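Local coordinates for malonyl CoA-acyl carrier protein transacylase (Staphylococcus aureus, PDB 3IM9) that catalyses the transfer of the malonyl group from malonyl-CoA to holo-acyl carrier protein, a step of fatty acid biosynthesis, at residues A[78-90]-A[301-313]. Sequence-based numbering, arbitrary orientation.
Sequences SSALLAALKNLNP and TSIQTLEDVKGWN
Trp-312, in the last turn of helix 306-312, sets the edge of its indole against Lys-86 in the loop that follows helix 67-84, and the contact is a worked example of how one polar edge can orient an otherwise apolar ring. A chi1 of 174°, with CG anti to the backbone N, carries the indole toward the loop, and chi2 of -90° turns its N-H edge to it, where NE1 donates to Lys-86 O at 2.9 Å. The bond is bent at the hydrogen (139°), although the carbonyl oxygen lies almost in the ring plane. Leu-88 CD1 sits above the plane of the benzene half, offset toward the rim, 3.6 Å from Trp-312 CZ2. Leu-85 meets the pyrrole half obliquely, its CD2 lying 3.6 Å from CD1 of Trp-312, and turns its other methyl, CD1, to Ile-303. The side chain of Asn-313 lies across that of Lys-86 at about a right angle, beside the backbone of Ala-84 and Lys-86.

One turn back along the C-terminal helix, Val-309 splits its two methyls between neighbours: CG1 abuts Ala-84 CB at 3.6 Å, while CG2 meets Leu-81 CD2 at 3.7 Å. The other branch of Leu-81, CD1, lies 3.6 Å from Ile-303 O. Ile-281 of the adjacent strand 275-281 touches Leu-81, Leu-85 and Leu-88, so the apolar layer runs on into the parallel sheet.

Thr-305 and Asp-308 form a capping box at the start of helix 306-312.

The contact thus packs the C-terminal helix and the edge strand 299-303 against the end of helix 67-84, away from the active site. Its chemistry implies a division of labour: methyl packing joins the helix and strand side, while Trp-312, Lys-86 and Asn-313 close the loop side, where the indole N-H bond would restrict how the ring can turn and gives the loop carbonyl a partner.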
# COMPACT_ATOMS: atom_id res chain seq x y z
N SER A 78 9.59 4.86 3.71
CA SER A 78 9.95 3.47 3.53
C SER A 78 11.27 3.34 2.76
O SER A 78 12.10 2.48 3.10
CB SER A 78 8.84 2.71 2.78
OG SER A 78 7.72 2.48 3.66
N SER A 79 11.45 4.19 1.74
CA SER A 79 12.69 4.06 0.93
C SER A 79 13.89 4.54 1.75
O SER A 79 15.02 4.06 1.52
CB SER A 79 12.55 4.91 -0.32
OG SER A 79 11.53 4.33 -1.20
N ALA A 80 13.70 5.52 2.62
CA ALA A 80 14.82 6.04 3.43
C ALA A 80 15.26 4.98 4.40
O ALA A 80 16.45 4.72 4.59
CB ALA A 80 14.39 7.33 4.18
N LEU A 81 14.29 4.30 5.03
CA LEU A 81 14.60 3.17 5.90
C LEU A 81 15.29 2.10 5.14
O LEU A 81 16.29 1.49 5.62
CB LEU A 81 13.38 2.60 6.62
CG LEU A 81 12.70 3.49 7.63
CD1 LEU A 81 11.33 2.95 8.00
CD2 LEU A 81 13.50 3.58 8.92
N LEU A 82 14.76 1.73 3.98
CA LEU A 82 15.33 0.68 3.15
C LEU A 82 16.80 0.99 2.82
O LEU A 82 17.61 0.09 2.92
CB LEU A 82 14.40 0.50 1.90
CG LEU A 82 14.84 -0.65 1.00
CD1 LEU A 82 14.49 -1.92 1.68
CD2 LEU A 82 14.01 -0.48 -0.20
N ALA A 83 17.12 2.25 2.49
CA ALA A 83 18.49 2.64 2.01
C ALA A 83 19.43 2.45 3.24
O ALA A 83 20.61 2.18 3.03
CB ALA A 83 18.45 4.04 1.54
N ALA A 84 18.94 2.57 4.48
CA ALA A 84 19.79 2.52 5.70
C ALA A 84 20.05 1.11 6.14
O ALA A 84 20.97 0.87 6.95
CB ALA A 84 19.19 3.33 6.85
N LEU A 85 19.21 0.13 5.74
CA LEU A 85 19.33 -1.24 6.16
C LEU A 85 20.42 -2.00 5.40
O LEU A 85 20.49 -2.00 4.13
CB LEU A 85 17.98 -1.97 5.96
CG LEU A 85 16.89 -1.47 6.93
CD1 LEU A 85 15.52 -1.91 6.43
CD2 LEU A 85 17.18 -2.15 8.31
N LYS A 86 21.23 -2.69 6.18
CA LYS A 86 22.31 -3.57 5.66
C LYS A 86 21.90 -5.04 5.55
O LYS A 86 21.24 -5.59 6.45
CB LYS A 86 23.57 -3.46 6.55
CG LYS A 86 24.39 -2.21 6.38
CD LYS A 86 25.70 -2.29 7.26
CE LYS A 86 25.96 -1.01 8.14
NZ LYS A 86 26.03 0.29 7.37
N ASN A 87 22.34 -5.66 4.44
CA ASN A 87 22.09 -7.07 4.16
C ASN A 87 20.69 -7.48 4.40
O ASN A 87 20.36 -8.41 5.19
CB ASN A 87 23.02 -7.93 4.99
CG ASN A 87 24.42 -7.82 4.49
OD1 ASN A 87 24.68 -7.94 3.27
ND2 ASN A 87 25.33 -7.57 5.41
N LEU A 88 19.83 -6.72 3.75
CA LEU A 88 18.50 -7.10 3.68
C LEU A 88 18.56 -7.84 2.33
O LEU A 88 19.00 -7.28 1.29
CB LEU A 88 17.66 -5.84 3.59
CG LEU A 88 16.21 -5.94 3.95
CD1 LEU A 88 16.00 -6.36 5.37
CD2 LEU A 88 15.76 -4.51 3.72
N ASN A 89 18.12 -9.08 2.45
CA ASN A 89 18.22 -10.13 1.43
C ASN A 89 16.84 -10.70 1.16
O ASN A 89 16.54 -11.87 1.45
CB ASN A 89 19.12 -11.28 1.94
CG ASN A 89 20.55 -10.83 2.27
OD1 ASN A 89 21.15 -11.38 3.26
ND2 ASN A 89 21.08 -9.93 1.50
N PRO A 90 15.91 -9.83 0.65
CA PRO A 90 14.60 -10.40 0.43
C PRO A 90 14.54 -11.39 -0.71
O PRO A 90 15.24 -11.22 -1.69
CB PRO A 90 13.75 -9.13 0.07
CG PRO A 90 14.72 -8.17 -0.56
CD PRO A 90 15.99 -8.41 0.25
N THR A 301 8.58 -8.96 11.63
CA THR A 301 9.46 -7.92 12.09
C THR A 301 8.99 -6.58 11.58
O THR A 301 8.60 -6.49 10.41
CB THR A 301 10.89 -8.19 11.56
OG1 THR A 301 11.35 -9.44 12.16
CG2 THR A 301 11.84 -7.02 11.96
N SER A 302 9.02 -5.54 12.44
CA SER A 302 8.65 -4.20 11.97
C SER A 302 9.87 -3.28 12.11
O SER A 302 10.47 -3.24 13.22
CB SER A 302 7.46 -3.64 12.80
OG SER A 302 7.39 -2.22 12.64
N ILE A 303 10.20 -2.56 11.03
CA ILE A 303 11.26 -1.53 11.00
C ILE A 303 10.61 -0.18 10.81
O ILE A 303 10.07 0.09 9.71
CB ILE A 303 12.33 -1.79 9.88
CG1 ILE A 303 12.85 -3.22 9.98
CG2 ILE A 303 13.45 -0.73 9.89
CD1 ILE A 303 13.63 -3.50 11.16
N GLN A 304 10.60 0.62 11.88
CA GLN A 304 9.90 1.94 11.88
C GLN A 304 10.88 3.09 12.11
O GLN A 304 10.69 4.18 11.58
CB GLN A 304 8.81 1.97 12.96
CG GLN A 304 7.70 0.97 12.76
CD GLN A 304 6.71 1.01 13.87
OE1 GLN A 304 6.27 -0.04 14.38
NE2 GLN A 304 6.26 2.16 14.19
N THR A 305 11.92 2.82 12.92
CA THR A 305 12.78 3.93 13.37
C THR A 305 14.22 3.70 13.05
O THR A 305 14.61 2.57 12.73
CB THR A 305 12.67 3.96 14.93
OG1 THR A 305 13.22 2.79 15.52
CG2 THR A 305 11.16 4.13 15.43
N LEU A 306 15.01 4.75 13.27
CA LEU A 306 16.49 4.63 13.17
C LEU A 306 16.99 3.60 14.17
O LEU A 306 17.89 2.81 13.84
CB LEU A 306 17.10 6.00 13.43
CG LEU A 306 18.63 5.96 13.27
CD1 LEU A 306 19.11 5.48 11.87
CD2 LEU A 306 19.07 7.36 13.60
N GLU A 307 16.41 3.54 15.38
CA GLU A 307 16.82 2.51 16.34
C GLU A 307 16.53 1.09 15.84
O GLU A 307 17.34 0.16 16.06
CB GLU A 307 16.20 2.70 17.75
CG GLU A 307 16.71 3.98 18.41
CD GLU A 307 18.20 3.95 18.63
OE1 GLU A 307 18.64 3.06 19.39
OE2 GLU A 307 18.88 4.83 18.09
N ASP A 308 15.41 0.89 15.14
CA ASP A 308 15.15 -0.42 14.57
C ASP A 308 16.17 -0.75 13.47
O ASP A 308 16.54 -1.91 13.38
CB ASP A 308 13.77 -0.44 13.86
CG ASP A 308 12.60 -0.31 14.86
OD1 ASP A 308 12.78 -0.66 16.04
OD2 ASP A 308 11.51 0.15 14.49
N VAL A 309 16.50 0.23 12.65
CA VAL A 309 17.56 0.07 11.61
C VAL A 309 18.89 -0.35 12.29
O VAL A 309 19.53 -1.27 11.85
CB VAL A 309 17.77 1.33 10.83
CG1 VAL A 309 19.02 1.26 9.84
CG2 VAL A 309 16.48 1.65 9.98
N LYS A 310 19.27 0.36 13.35
CA LYS A 310 20.53 0.03 14.05
C LYS A 310 20.44 -1.36 14.62
O LYS A 310 21.43 -2.14 14.55
CB LYS A 310 20.77 1.05 15.14
CG LYS A 310 21.19 2.40 14.64
CD LYS A 310 21.25 3.37 15.88
CE LYS A 310 21.67 4.77 15.56
NZ LYS A 310 21.61 5.65 16.83
N GLY A 311 19.31 -1.76 15.20
CA GLY A 311 19.20 -3.06 15.77
C GLY A 311 19.34 -4.13 14.67
O GLY A 311 19.98 -5.16 14.89
N TRP A 312 18.70 -3.94 13.51
CA TRP A 312 18.82 -4.90 12.40
C TRP A 312 20.28 -4.92 11.95
O TRP A 312 20.85 -6.03 11.75
CB TRP A 312 17.87 -4.53 11.22
CG TRP A 312 18.10 -5.44 10.00
CD1 TRP A 312 18.96 -5.22 8.99
CD2 TRP A 312 17.41 -6.64 9.72
NE1 TRP A 312 18.91 -6.28 8.09
CE2 TRP A 312 17.97 -7.17 8.53
CE3 TRP A 312 16.45 -7.39 10.41
CZ2 TRP A 312 17.55 -8.34 7.98
CZ3 TRP A 312 16.04 -8.59 9.87
CH2 TRP A 312 16.62 -9.06 8.69
N ASN A 313 20.90 -3.76 11.79
CA ASN A 313 22.26 -3.70 11.20
C ASN A 313 23.27 -4.26 12.21
O ASN A 313 24.27 -4.82 11.75
CB ASN A 313 22.68 -2.31 10.86
CG ASN A 313 21.94 -1.76 9.64
OD1 ASN A 313 22.03 -0.57 9.34
ND2 ASN A 313 21.27 -2.65 8.94